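Local coordinates for Poly(A) RNA polymerase protein 2 (Saccharomyces cerevisiae, PDB 3NYB) that probably adds poly(A) tails to RNA as the catalytic subunit of the TRAMP RNA surveillance complex, paired with a zinc knuckle protein, at residues A[43-48]-A[130-135]; A[110-115]-A[121-126]; A[147-152]-A[185-190]; A[161-166]-A[194-199]. The protein carries 1 engineered substitution. One frame throughout, in Å; residues are numbered along the deposited sequence.

Following the chain from the N terminus, helix 36-54 comes first. Interaction 1 brings its residues 43-48 against 130-135, at the start of strand 132-137, and so closes a long loop. Nested inside that loop is interaction 2, the short hairpin of 110-115 with 121-126. The two touch, because strands 121-127 and 132-137 are neighbours in the palm sheet. Only after interaction 1 has closed does interaction 3 open, joining 147-152 to 185-190. Interaction 4, 161-166 with 194-199, alternates with it along the chain. Both use helix 186-198, interaction 3 bringing it against helix 145-155 and interaction 4 against helix 160-173.

Interaction 1: A[43-48]-A[130-135]; sequences NQTIST and SGIHIA. Engineered in segment 130-135: Ala135 (natural residue Asp).
Thr45, on helix 36-54, faces the turn that leads into strand 132-137, where its methyl meets Ser130 and the end of Ile132 and its hydroxyl meets Ile132. The methyl CG2 lies against the side of Ser130, with CG2 of Thr45 3.5 Å from OG of Ser130 and 3.6 Å from its CB. This is van der Waals packing, since a methyl has nothing to donate to the hydroxyl. The other branch turns toward Ile132, so that Thr45 OG1 sits 3.7 Å from the end of that chain, CD1; the two side chains slant across each other. The same hydroxyl makes a weak hydrogen bond to Arg42 O, back along its own helix. With CG1 of Ile132 beside its own backbone N (chi1 -67°), CD1 is carried out to within 3.9 Å of Thr45 CG2 as well.

The polar work of Ser130 is done within the turn and next to it. Its OG accepts from Ile132 N at 3.3 Å, an ST turn that bends the chain through Gly131, and it is also hydrogen-bonded to Glu127 OE2. An alanine here would probably leave Ile132 N and the Glu127 carboxylate without this partner, and the turn freer to shift beneath the Thr45 methyl. Further along the helix, Ile46 packs on Ile79 of strand 79-83. The contact packs a helix against the mixed sheet, by the turn between strands 121-127 and 132-137, an alpha/beta layering characteristic of the nucleotidyltransferase palm.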
loop_
_atom_site.group_PDB
_atom_site.type_symbol
_atom_site.label_atom_id
_atom_site.label_comp_id
_atom_site.label_asym_id
_atom_site.label_seq_id
_atom_site.Cartn_x
_atom_site.Cartn_y
_atom_site.Cartn_z
ATOM N N ASN A 43 14.620 4.542 19.819
ATOM C CA ASN A 43 15.730 5.497 19.781
ATOM C C ASN A 43 16.987 4.974 20.479
ATOM O O ASN A 43 18.086 5.119 19.965
ATOM C CB ASN A 43 15.308 6.864 20.332
ATOM C CG ASN A 43 14.320 7.573 19.421
ATOM O OD1 ASN A 43 13.599 8.472 19.844
ATOM N ND2 ASN A 43 14.281 7.162 18.159
ATOM N N GLN A 44 16.817 4.349 21.639
ATOM C CA GLN A 44 17.942 3.781 22.357
ATOM C C GLN A 44 18.683 2.782 21.502
ATOM O O GLN A 44 19.905 2.862 21.356
ATOM C CB GLN A 44 17.469 3.059 23.606
ATOM C CG GLN A 44 16.727 3.926 24.588
ATOM C CD GLN A 44 16.338 3.149 25.833
ATOM O OE1 GLN A 44 16.860 2.054 26.078
ATOM N NE2 GLN A 44 15.418 3.707 26.627
ATOM N N THR A 45 17.947 1.823 20.945
ATOM C CA THR A 45 18.600 0.756 20.200
ATOM C C THR A 45 19.288 1.307 18.958
ATOM O O THR A 45 20.427 0.946 18.668
ATOM C CB THR A 45 17.642 -0.397 19.831
ATOM O OG1 THR A 45 16.928 -0.061 18.646
ATOM C CG2 THR A 45 16.667 -0.662 20.958
ATOM N N ILE A 46 18.607 2.196 18.241
ATOM C CA ILE A 46 19.214 2.848 17.088
ATOM C C ILE A 46 20.496 3.552 17.514
ATOM O O ILE A 46 21.526 3.443 16.858
ATOM C CB ILE A 46 18.265 3.872 16.436
ATOM C CG1 ILE A 46 17.046 3.168 15.839
ATOM C CG2 ILE A 46 18.976 4.636 15.346
ATOM C CD1 ILE A 46 17.396 2.165 14.792
ATOM N N SER A 47 20.436 4.273 18.625
ATOM C CA SER A 47 21.606 5.002 19.091
ATOM C C SER A 47 22.707 4.021 19.474
ATOM O O SER A 47 23.877 4.249 19.184
ATOM C CB SER A 47 21.255 5.910 20.269
ATOM O OG SER A 47 22.280 6.864 20.481
ATOM N N THR A 48 22.315 2.925 20.117
ATOM C CA THR A 48 23.246 1.870 20.491
ATOM C C THR A 48 23.941 1.315 19.249
ATOM O O THR A 48 25.144 1.063 19.246
ATOM C CB THR A 48 22.518 0.736 21.249
ATOM O OG1 THR A 48 22.196 1.170 22.576
ATOM C CG2 THR A 48 23.379 -0.503 21.336
ATOM N N SER A 130 16.485 -5.944 22.452
ATOM C CA SER A 130 15.183 -5.344 22.155
ATOM C C SER A 130 14.354 -6.149 21.160
ATOM O O SER A 130 13.164 -5.889 20.996
ATOM C CB SER A 130 15.361 -3.929 21.601
ATOM O OG SER A 130 15.835 -3.970 20.263
ATOM N N GLY A 131 14.985 -7.104 20.480
ATOM C CA GLY A 131 14.292 -7.932 19.508
ATOM C C GLY A 131 13.868 -7.181 18.259
ATOM O O GLY A 131 13.094 -7.696 17.446
ATOM N N ILE A 132 14.380 -5.960 18.111
ATOM C CA ILE A 132 14.062 -5.084 16.972
ATOM C C ILE A 132 14.789 -5.499 15.684
ATOM O O ILE A 132 15.964 -5.863 15.710
ATOM C CB ILE A 132 14.391 -3.596 17.313
ATOM C CG1 ILE A 132 13.460 -3.084 18.409
ATOM C CG2 ILE A 132 14.254 -2.703 16.105
ATOM C CD1 ILE A 132 13.608 -1.620 18.695
ATOM N N HIS A 133 14.088 -5.445 14.559
ATOM C CA HIS A 133 14.668 -5.841 13.284
ATOM C C HIS A 133 15.288 -4.656 12.575
ATOM O O HIS A 133 14.624 -3.644 12.365
ATOM C CB HIS A 133 13.596 -6.463 12.395
ATOM C CG HIS A 133 13.106 -7.778 12.892
ATOM N ND1 HIS A 133 13.522 -8.986 12.351
ATOM C CD2 HIS A 133 12.259 -8.102 13.899
ATOM C CE1 HIS A 133 12.946 -9.977 12.994
ATOM N NE2 HIS A 133 12.168 -9.465 13.943
ATOM N N ILE A 134 16.552 -4.794 12.192
ATOM C CA ILE A 134 17.276 -3.728 11.506
ATOM C C ILE A 134 17.805 -4.166 10.148
ATOM O O ILE A 134 18.269 -5.305 9.982
ATOM C CB ILE A 134 18.501 -3.249 12.313
ATOM C CG1 ILE A 134 18.070 -2.401 13.505
ATOM C CG2 ILE A 134 19.447 -2.450 11.431
ATOM C CD1 ILE A 134 17.859 -3.200 14.722
ATOM N N ALA A 135 17.740 -3.247 9.184
ATOM C CA ALA A 135 18.419 -3.416 7.906
ATOM C C ALA A 135 19.314 -2.213 7.599
ATOM O O ALA A 135 18.835 -1.085 7.504
ATOM C CB ALA A 135 17.422 -3.620 6.799
#

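Interaction 2: A[110-115]-A[121-126]; sequences TEVEVV and PIIKFV
Glu113 and Lys124 face each other as a hydrogen-bonded antiparallel pair: Glu113 N gives to Lys124 O at 3.0 Å, in the carbonyl plane, and Lys124 N returns a bond to Glu113 O at 2.8 Å. Val115 and Ile122 repeat the exchange two residues on, with Val115 N to Ile122 O at 2.8 Å and Ile122 N to Val115 O at 2.7 Å. Between them Val114 and Ile123 form the non-hydrogen-bonded pair, where Val114 CA makes a C-H...O contact with Ile122 O.

The side chains of Glu113, Val115, Ile122 and Lys124 share one face. There the Lys124 chain runs at about a right angle to Val115, its CD 3.6 Å from Val115 CG1, and Val115 CG2 rests on Ile122 CB. The amino end of Lys124 stays beyond salt-bridge range of the Glu113 carboxylate. Toward Thr110, ahead of the strand, the two chains move apart, and a water bridges them, accepting from Val126 N at 3.3 Å and donating to Glu111 O at 2.6 Å.

Further out, Ile123, on the other face with Val114, packs on helix 92-105, as do Val112 and Pro121, while Ile123 and Phe125 bond through their backbones to Val136 and Ile134. Strand 121-127 is thus held on both sides, and with strand 113-116 it makes a beta hairpin at the edge of the palm sheet.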
loop_
_atom_site.group_PDB
_atom_site.type_symbol
_atom_site.label_atom_id
_atom_site.label_comp_id
_atom_site.label_asym_id
_atom_site.label_seq_id
_atom_site.Cartn_x
_atom_site.Cartn_y
_atom_site.Cartn_z
ATOM N N THR A 110 22.470 -11.555 16.107
ATOM C CA THR A 110 22.703 -12.999 16.079
ATOM C C THR A 110 22.980 -13.432 14.641
ATOM O O THR A 110 24.112 -13.320 14.167
ATOM C CB THR A 110 21.527 -13.801 16.673
ATOM O OG1 THR A 110 20.363 -13.640 15.852
ATOM C CG2 THR A 110 21.218 -13.323 18.085
ATOM N N GLU A 111 21.961 -13.909 13.936
ATOM C CA GLU A 111 22.159 -14.235 12.536
ATOM C C GLU A 111 22.079 -12.985 11.691
ATOM O O GLU A 111 21.090 -12.258 11.726
ATOM C CB GLU A 111 21.153 -15.255 12.023
ATOM C CG GLU A 111 21.017 -15.215 10.507
ATOM C CD GLU A 111 20.569 -16.534 9.924
ATOM O OE1 GLU A 111 21.319 -17.528 10.061
ATOM O OE2 GLU A 111 19.472 -16.573 9.322
ATOM N N VAL A 112 23.129 -12.755 10.919
ATOM C CA VAL A 112 23.183 -11.616 10.034
ATOM C C VAL A 112 23.115 -12.068 8.588
ATOM O O VAL A 112 23.899 -12.906 8.148
ATOM C CB VAL A 112 24.475 -10.831 10.250
ATOM C CG1 VAL A 112 24.424 -9.539 9.467
ATOM C CG2 VAL A 112 24.664 -10.549 11.724
ATOM N N GLU A 113 22.177 -11.506 7.841
ATOM C CA GLU A 113 22.025 -11.896 6.448
ATOM C C GLU A 113 22.305 -10.749 5.483
ATOM O O GLU A 113 21.732 -9.666 5.608
ATOM C CB GLU A 113 20.623 -12.447 6.206
ATOM C CG GLU A 113 20.358 -12.834 4.770
ATOM C CD GLU A 113 18.963 -13.376 4.581
ATOM O OE1 GLU A 113 18.128 -13.183 5.494
ATOM O OE2 GLU A 113 18.703 -13.996 3.526
ATOM N N VAL A 114 23.191 -10.999 4.523
ATOM C CA VAL A 114 23.392 -10.084 3.401
ATOM C C VAL A 114 22.313 -10.265 2.320
ATOM O O VAL A 114 22.003 -11.388 1.912
ATOM C CB VAL A 114 24.773 -10.275 2.756
ATOM C CG1 VAL A 114 24.773 -9.691 1.362
ATOM C CG2 VAL A 114 25.851 -9.624 3.605
ATOM N N VAL A 115 21.729 -9.158 1.873
ATOM C CA VAL A 115 20.727 -9.195 0.811
ATOM C C VAL A 115 20.882 -7.961 -0.067
ATOM O O VAL A 115 21.793 -7.156 0.137
ATOM C CB VAL A 115 19.296 -9.216 1.371
ATOM C CG1 VAL A 115 19.203 -10.150 2.562
ATOM C CG2 VAL A 115 18.862 -7.817 1.766
ATOM N N PRO A 121 23.441 -3.276 -1.698
ATOM C CA PRO A 121 23.680 -4.390 -0.774
ATOM C C PRO A 121 23.274 -4.007 0.638
ATOM O O PRO A 121 23.571 -2.897 1.077
ATOM C CB PRO A 121 25.188 -4.602 -0.858
ATOM C CG PRO A 121 25.741 -3.294 -1.282
ATOM C CD PRO A 121 24.676 -2.546 -2.033
ATOM N N ILE A 122 22.600 -4.921 1.329
ATOM C CA ILE A 122 22.007 -4.629 2.627
ATOM C C ILE A 122 22.287 -5.724 3.651
ATOM O O ILE A 122 22.414 -6.895 3.308
ATOM C CB ILE A 122 20.491 -4.450 2.498
ATOM C CG1 ILE A 122 20.182 -3.206 1.677
ATOM C CG2 ILE A 122 19.839 -4.348 3.863
ATOM C CD1 ILE A 122 18.722 -3.112 1.296
ATOM N N ILE A 123 22.380 -5.328 4.912
ATOM C CA ILE A 123 22.639 -6.256 6.006
ATOM C C ILE A 123 21.418 -6.271 6.946
ATOM O O ILE A 123 21.022 -5.233 7.494
ATOM C CB ILE A 123 23.933 -5.837 6.749
ATOM C CG1 ILE A 123 24.224 -6.745 7.921
ATOM C CG2 ILE A 123 23.831 -4.411 7.278
ATOM C CD1 ILE A 123 25.064 -6.053 8.969
ATOM N N LYS A 124 20.795 -7.435 7.099
ATOM C CA LYS A 124 19.618 -7.563 7.965
ATOM C C LYS A 124 19.982 -8.323 9.227
ATOM O O LYS A 124 20.744 -9.277 9.169
ATOM C CB LYS A 124 18.498 -8.321 7.258
ATOM C CG LYS A 124 18.042 -7.703 5.960
ATOM C CD LYS A 124 17.202 -8.696 5.169
ATOM C CE LYS A 124 15.927 -9.078 5.915
ATOM N NZ LYS A 124 15.058 -9.993 5.116
ATOM N N PHE A 125 19.431 -7.908 10.362
ATOM C CA PHE A 125 19.663 -8.610 11.618
ATOM C C PHE A 125 18.634 -8.244 12.686
ATOM O O PHE A 125 17.737 -7.437 12.455
ATOM C CB PHE A 125 21.086 -8.347 12.130
ATOM C CG PHE A 125 21.330 -6.922 12.551
ATOM C CD1 PHE A 125 21.196 -6.541 13.880
ATOM C CD2 PHE A 125 21.689 -5.958 11.613
ATOM C CE1 PHE A 125 21.421 -5.220 14.272
ATOM C CE2 PHE A 125 21.915 -4.638 11.990
ATOM C CZ PHE A 125 21.782 -4.265 13.322
ATOM N N VAL A 126 18.769 -8.850 13.857
ATOM C CA VAL A 126 17.912 -8.522 14.988
ATOM C C VAL A 126 18.766 -8.134 16.184
ATOM O O VAL A 126 19.633 -8.899 16.604
ATOM C CB VAL A 126 17.018 -9.721 15.377
ATOM C CG1 VAL A 126 16.274 -9.437 16.662
ATOM C CG2 VAL A 126 16.037 -10.038 14.261
HETATM O O HOH W 1 20.836 -11.351 14.127
#

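Interaction 3: A[147-152]-A[185-190]; sequences AKLIRE and GGFSII
Ile150 reaches Phe187 and Ile190 by way of its longer branch: CG1 stands beside the backbone N, and a chi2 of -54° bends CD1 over toward the neighbouring helix, although the side chain sets off at an angle to it. Phe187 answers with CG swung opposite its backbone N (chi1 171°), which lays the ring in the space between the two helices. Ile190, one turn further along, starts out toward helix 145-155.

The methyl CD1 of Ile150 therefore enters between two side chains spaced i, i+3 on helix 186-198. It is 3.6 Å from Phe187 CD1, approaching the ring obliquely, and 3.4 Å from Ile190 CD1, with the isoleucine chains crossing at about a right angle. Ile190 CG2 adds a third touch to the same methyl at 3.8 Å. Leu149 contributes more loosely: its CD1 comes to 4.5 Å from Phe187 CE1, at the ring edge.

All of this is apolar, and it spans helices whose segment axes run 11.1 Å apart at their closest and 36° from parallel. At that spacing the ends of Ile150, Phe187 and Ile190 make the contact, not the backbones. Trp153, a turn beyond Ile150, brings its own ring to Phe187 and also touches Ile190, and Pro268 touches both Leu149 and Phe187. Helix 186-198 begins right after Gly185 at its N-cap, so the contact lies in its first turns. The arrangement is plain helix-helix packing in the interior of the chain, joining helix 145-155, which follows the palm strands, to the helical part of the polymerase.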
loop_
_atom_site.group_PDB
_atom_site.type_symbol
_atom_site.label_atom_id
_atom_site.label_comp_id
_atom_site.label_asym_id
_atom_site.label_seq_id
_atom_site.Cartn_x
_atom_site.Cartn_y
_atom_site.Cartn_z
ATOM N N ALA A 147 11.487 9.364 -2.776
ATOM C CA ALA A 147 11.296 9.647 -1.367
ATOM C C ALA A 147 10.545 10.960 -1.189
ATOM O O ALA A 147 9.615 11.045 -0.382
ATOM C CB ALA A 147 12.629 9.687 -0.649
ATOM N N LYS A 148 10.939 11.979 -1.955
ATOM C CA LYS A 148 10.333 13.300 -1.824
ATOM C C LYS A 148 8.859 13.287 -2.238
ATOM O O LYS A 148 8.014 13.907 -1.589
ATOM C CB LYS A 148 11.119 14.347 -2.622
ATOM C CG LYS A 148 10.838 15.796 -2.208
ATOM C CD LYS A 148 11.391 16.122 -0.815
ATOM C CE LYS A 148 11.147 17.586 -0.423
ATOM N NZ LYS A 148 12.040 18.569 -1.124
ATOM N N LEU A 149 8.550 12.578 -3.319
ATOM C CA LEU A 149 7.160 12.403 -3.720
ATOM C C LEU A 149 6.329 11.887 -2.547
ATOM O O LEU A 149 5.260 12.428 -2.245
ATOM C CB LEU A 149 7.059 11.444 -4.903
ATOM C CG LEU A 149 7.567 12.001 -6.237
ATOM C CD1 LEU A 149 7.421 10.963 -7.338
ATOM C CD2 LEU A 149 6.821 13.273 -6.598
ATOM N N ILE A 150 6.843 10.847 -1.888
ATOM C CA ILE A 150 6.185 10.246 -0.735
ATOM C C ILE A 150 5.790 11.284 0.308
ATOM O O ILE A 150 4.636 11.339 0.726
ATOM C CB ILE A 150 7.084 9.198 -0.048
ATOM C CG1 ILE A 150 7.492 8.103 -1.036
ATOM C CG2 ILE A 150 6.381 8.592 1.155
ATOM C CD1 ILE A 150 6.340 7.456 -1.713
ATOM N N ARG A 151 6.745 12.102 0.731
ATOM C CA ARG A 151 6.469 13.087 1.772
ATOM C C ARG A 151 5.439 14.111 1.318
ATOM O O ARG A 151 4.545 14.490 2.076
ATOM C CB ARG A 151 7.755 13.771 2.222
ATOM C CG ARG A 151 8.663 12.856 3.021
ATOM C CD ARG A 151 9.938 13.561 3.446
ATOM N NE ARG A 151 10.789 13.904 2.308
ATOM C CZ ARG A 151 11.597 13.043 1.696
ATOM N NH1 ARG A 151 11.655 11.783 2.106
ATOM N NH2 ARG A 151 12.340 13.440 0.672
ATOM N N GLU A 152 5.565 14.546 0.069
ATOM C CA GLU A 152 4.616 15.482 -0.505
ATOM C C GLU A 152 3.245 14.840 -0.649
ATOM O O GLU A 152 2.254 15.405 -0.195
ATOM C CB GLU A 152 5.121 15.991 -1.847
ATOM C CG GLU A 152 6.438 16.743 -1.743
ATOM C CD GLU A 152 7.017 17.120 -3.098
ATOM O OE1 GLU A 152 6.520 16.610 -4.127
ATOM O OE2 GLU A 152 7.976 17.923 -3.130
ATOM N N GLY A 185 6.455 -3.656 -4.259
ATOM C CA GLY A 185 7.338 -2.882 -3.404
ATOM C C GLY A 185 6.596 -1.772 -2.682
ATOM O O GLY A 185 5.413 -1.544 -2.922
ATOM N N GLY A 186 7.294 -1.071 -1.798
ATOM C CA GLY A 186 6.656 -0.063 -0.984
ATOM C C GLY A 186 6.179 1.133 -1.787
ATOM O O GLY A 186 5.020 1.550 -1.679
ATOM N N PHE A 187 7.072 1.707 -2.582
ATOM C CA PHE A 187 6.704 2.889 -3.362
ATOM C C PHE A 187 5.512 2.583 -4.274
ATOM O O PHE A 187 4.562 3.360 -4.364
ATOM C CB PHE A 187 7.900 3.426 -4.165
ATOM C CG PHE A 187 7.537 4.506 -5.144
ATOM C CD1 PHE A 187 7.498 5.831 -4.755
ATOM C CD2 PHE A 187 7.227 4.190 -6.455
ATOM C CE1 PHE A 187 7.160 6.817 -5.653
ATOM C CE2 PHE A 187 6.883 5.168 -7.354
ATOM C CZ PHE A 187 6.850 6.483 -6.954
ATOM N N SER A 188 5.559 1.435 -4.932
ATOM C CA SER A 188 4.476 1.010 -5.807
ATOM C C SER A 188 3.134 1.009 -5.098
ATOM O O SER A 188 2.133 1.468 -5.647
ATOM C CB SER A 188 4.760 -0.385 -6.368
ATOM O OG SER A 188 5.944 -0.380 -7.149
ATOM N N ILE A 189 3.102 0.474 -3.886
ATOM C CA ILE A 189 1.843 0.397 -3.163
ATOM C C ILE A 189 1.345 1.805 -2.905
ATOM O O ILE A 189 0.178 2.116 -3.141
ATOM C CB ILE A 189 1.983 -0.332 -1.829
ATOM C CG1 ILE A 189 2.553 -1.736 -2.043
ATOM C CG2 ILE A 189 0.631 -0.421 -1.139
ATOM C CD1 ILE A 189 2.921 -2.445 -0.740
ATOM N N ILE A 190 2.246 2.657 -2.426
ATOM C CA ILE A 190 1.904 4.042 -2.138
ATOM C C ILE A 190 1.332 4.710 -3.374
ATOM O O ILE A 190 0.297 5.379 -3.309
ATOM C CB ILE A 190 3.121 4.833 -1.674
ATOM C CG1 ILE A 190 3.771 4.125 -0.488
ATOM C CG2 ILE A 190 2.721 6.237 -1.300
ATOM C CD1 ILE A 190 4.931 4.895 0.111
#

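Interaction 4: A[161-166]-A[194-199]; sequences RELVLI and FSFLHM
Leu163 meets Phe196 and Leu197 through a single methyl, CD1, and these partners lie in the last turn or so of helix 186-198. Phe194 leads away from the contact: its ring stacks on Trp153, and its CE1 lies over the centre of the His198 ring one turn later. Ser195 faces elsewhere, toward Tyr225 and Tyr245. At Phe196 the side chain swings back to helix 160-173, and Leu163 CD1 comes up to the ring at its edge, near the ring plane, 4.4 Å from CE2. Phe196 also packs on Leu217 and Tyr225, and on Phe78 of the Protein AIR2 chain, so the residue links the helical interior to the partner subunit.

This is helix-to-helix packing in the mainly helical part of the polymerase, probably its central domain, where helices 160-173, 186-198 and 214-228 come together. Leu197 makes the closer touch, its CD1 3.7 Å from Leu163 CD1, the two chains crossing at a slant; on the Leu163 side, CG beside its backbone N (chi1 -70°) points the branched end at this pair. Thr157 also packs on Leu197. His198 points away from Leu163, beside Asp156 and Thr157, its backbone N bonded to Phe194 O at 3.0 Å. Met199, the first residue past the helix, is poorly ordered; its side chain lies near Tyr245 and Tyr48 of the AIR2 chain.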
loop_
_atom_site.group_PDB
_atom_site.type_symbol
_atom_site.label_atom_id
_atom_site.label_comp_id
_atom_site.label_asym_id
_atom_site.label_seq_id
_atom_site.Cartn_x
_atom_site.Cartn_y
_atom_site.Cartn_z
ATOM N N ARG A 161 -1.990 7.499 4.349
ATOM C CA ARG A 161 -1.377 6.623 5.335
ATOM C C ARG A 161 -2.278 5.442 5.738
ATOM O O ARG A 161 -1.838 4.291 5.744
ATOM C CB ARG A 161 -0.951 7.423 6.574
ATOM C CG ARG A 161 -0.424 6.555 7.715
ATOM C CD ARG A 161 0.293 7.339 8.807
ATOM N NE ARG A 161 0.659 6.467 9.925
ATOM C CZ ARG A 161 -0.093 6.252 11.004
ATOM N NH1 ARG A 161 -1.262 6.850 11.150
ATOM N NH2 ARG A 161 0.334 5.436 11.951
ATOM N N GLU A 162 -3.535 5.724 6.070
ATOM C CA GLU A 162 -4.449 4.692 6.564
ATOM C C GLU A 162 -4.675 3.596 5.543
ATOM O O GLU A 162 -4.603 2.415 5.869
ATOM C CB GLU A 162 -5.806 5.291 6.930
ATOM C CG GLU A 162 -5.813 6.160 8.172
ATOM C CD GLU A 162 -5.087 7.475 7.979
ATOM O OE1 GLU A 162 -4.817 8.134 9.006
ATOM O OE2 GLU A 162 -4.776 7.847 6.817
ATOM N N LEU A 163 -4.967 3.983 4.305
ATOM C CA LEU A 163 -5.213 2.985 3.281
ATOM C C LEU A 163 -3.942 2.208 2.963
ATOM O O LEU A 163 -3.987 1.001 2.744
ATOM C CB LEU A 163 -5.830 3.606 2.027
ATOM C CG LEU A 163 -7.265 4.079 2.256
ATOM C CD1 LEU A 163 -7.970 4.336 0.941
ATOM C CD2 LEU A 163 -8.020 3.043 3.062
ATOM N N VAL A 164 -2.803 2.889 2.963
ATOM C CA VAL A 164 -1.537 2.210 2.718
ATOM C C VAL A 164 -1.261 1.148 3.781
ATOM O O VAL A 164 -0.874 0.018 3.461
ATOM C CB VAL A 164 -0.367 3.195 2.625
ATOM C CG1 VAL A 164 0.943 2.450 2.613
ATOM C CG2 VAL A 164 -0.500 4.038 1.361
ATOM N N LEU A 165 -1.484 1.493 5.046
ATOM C CA LEU A 165 -1.270 0.519 6.108
ATOM C C LEU A 165 -2.154 -0.717 5.915
ATOM O O LEU A 165 -1.680 -1.840 6.006
ATOM C CB LEU A 165 -1.475 1.149 7.480
ATOM C CG LEU A 165 -0.356 2.117 7.869
ATOM C CD1 LEU A 165 -0.678 2.826 9.188
ATOM C CD2 LEU A 165 0.977 1.384 7.938
ATOM N N ILE A 166 -3.429 -0.509 5.620
ATOM C CA ILE A 166 -4.337 -1.629 5.392
ATOM C C ILE A 166 -3.889 -2.505 4.228
ATOM O O ILE A 166 -3.752 -3.722 4.365
ATOM C CB ILE A 166 -5.756 -1.145 5.119
ATOM C CG1 ILE A 166 -6.226 -0.242 6.253
ATOM C CG2 ILE A 166 -6.686 -2.324 4.986
ATOM C CD1 ILE A 166 -6.330 -0.944 7.574
ATOM N N PHE A 194 -2.342 6.378 -3.805
ATOM C CA PHE A 194 -2.310 7.807 -4.060
ATOM C C PHE A 194 -3.087 8.146 -5.326
ATOM O O PHE A 194 -3.978 8.996 -5.310
ATOM C CB PHE A 194 -0.872 8.295 -4.176
ATOM C CG PHE A 194 -0.749 9.699 -4.695
ATOM C CD1 PHE A 194 -1.387 10.748 -4.050
ATOM C CD2 PHE A 194 0.013 9.971 -5.822
ATOM C CE1 PHE A 194 -1.273 12.038 -4.524
ATOM C CE2 PHE A 194 0.132 11.252 -6.299
ATOM C CZ PHE A 194 -0.511 12.289 -5.649
ATOM N N SER A 195 -2.746 7.471 -6.419
ATOM C CA SER A 195 -3.429 7.678 -7.676
ATOM C C SER A 195 -4.933 7.539 -7.472
ATOM O O SER A 195 -5.695 8.488 -7.697
ATOM C CB SER A 195 -2.944 6.668 -8.707
ATOM O OG SER A 195 -3.903 6.501 -9.734
ATOM N N PHE A 196 -5.352 6.354 -7.036
ATOM C CA PHE A 196 -6.759 6.072 -6.781
ATOM C C PHE A 196 -7.465 7.199 -6.024
ATOM O O PHE A 196 -8.480 7.728 -6.480
ATOM C CB PHE A 196 -6.890 4.743 -6.044
ATOM C CG PHE A 196 -8.171 4.587 -5.276
ATOM C CD1 PHE A 196 -9.344 4.221 -5.918
ATOM C CD2 PHE A 196 -8.194 4.773 -3.896
ATOM C CE1 PHE A 196 -10.522 4.059 -5.201
ATOM C CE2 PHE A 196 -9.366 4.608 -3.179
ATOM C CZ PHE A 196 -10.536 4.253 -3.833
ATOM N N LEU A 197 -6.924 7.576 -4.876
ATOM C CA LEU A 197 -7.491 8.667 -4.088
ATOM C C LEU A 197 -7.665 9.935 -4.916
ATOM O O LEU A 197 -8.747 10.513 -4.957
ATOM C CB LEU A 197 -6.608 8.957 -2.864
ATOM C CG LEU A 197 -7.042 8.498 -1.462
ATOM C CD1 LEU A 197 -7.649 7.107 -1.448
ATOM C CD2 LEU A 197 -5.886 8.590 -0.463
ATOM N N HIS A 198 -6.599 10.359 -5.587
ATOM C CA HIS A 198 -6.585 11.666 -6.230
ATOM C C HIS A 198 -7.450 11.780 -7.472
ATOM O O HIS A 198 -7.803 12.887 -7.877
ATOM C CB HIS A 198 -5.159 12.126 -6.519
ATOM C CG HIS A 198 -4.678 13.192 -5.596
ATOM N ND1 HIS A 198 -5.099 13.283 -4.278
ATOM C CD2 HIS A 198 -3.820 14.223 -5.775
ATOM C CE1 HIS A 198 -4.521 14.313 -3.701
ATOM N NE2 HIS A 198 -3.733 14.904 -4.589
ATOM N N MET A 199 -7.803 10.653 -8.077
ATOM C CA MET A 199 -8.680 10.720 -9.239
ATOM C C MET A 199 -9.988 9.949 -9.078
ATOM O O MET A 199 -10.489 9.343 -10.019
ATOM C CB MET A 199 -7.942 10.304 -10.508
ATOM C CG MET A 199 -7.254 8.982 -10.437
ATOM S SD MET A 199 -6.439 8.654 -12.003
ATOM C CE MET A 199 -7.865 8.519 -13.075
#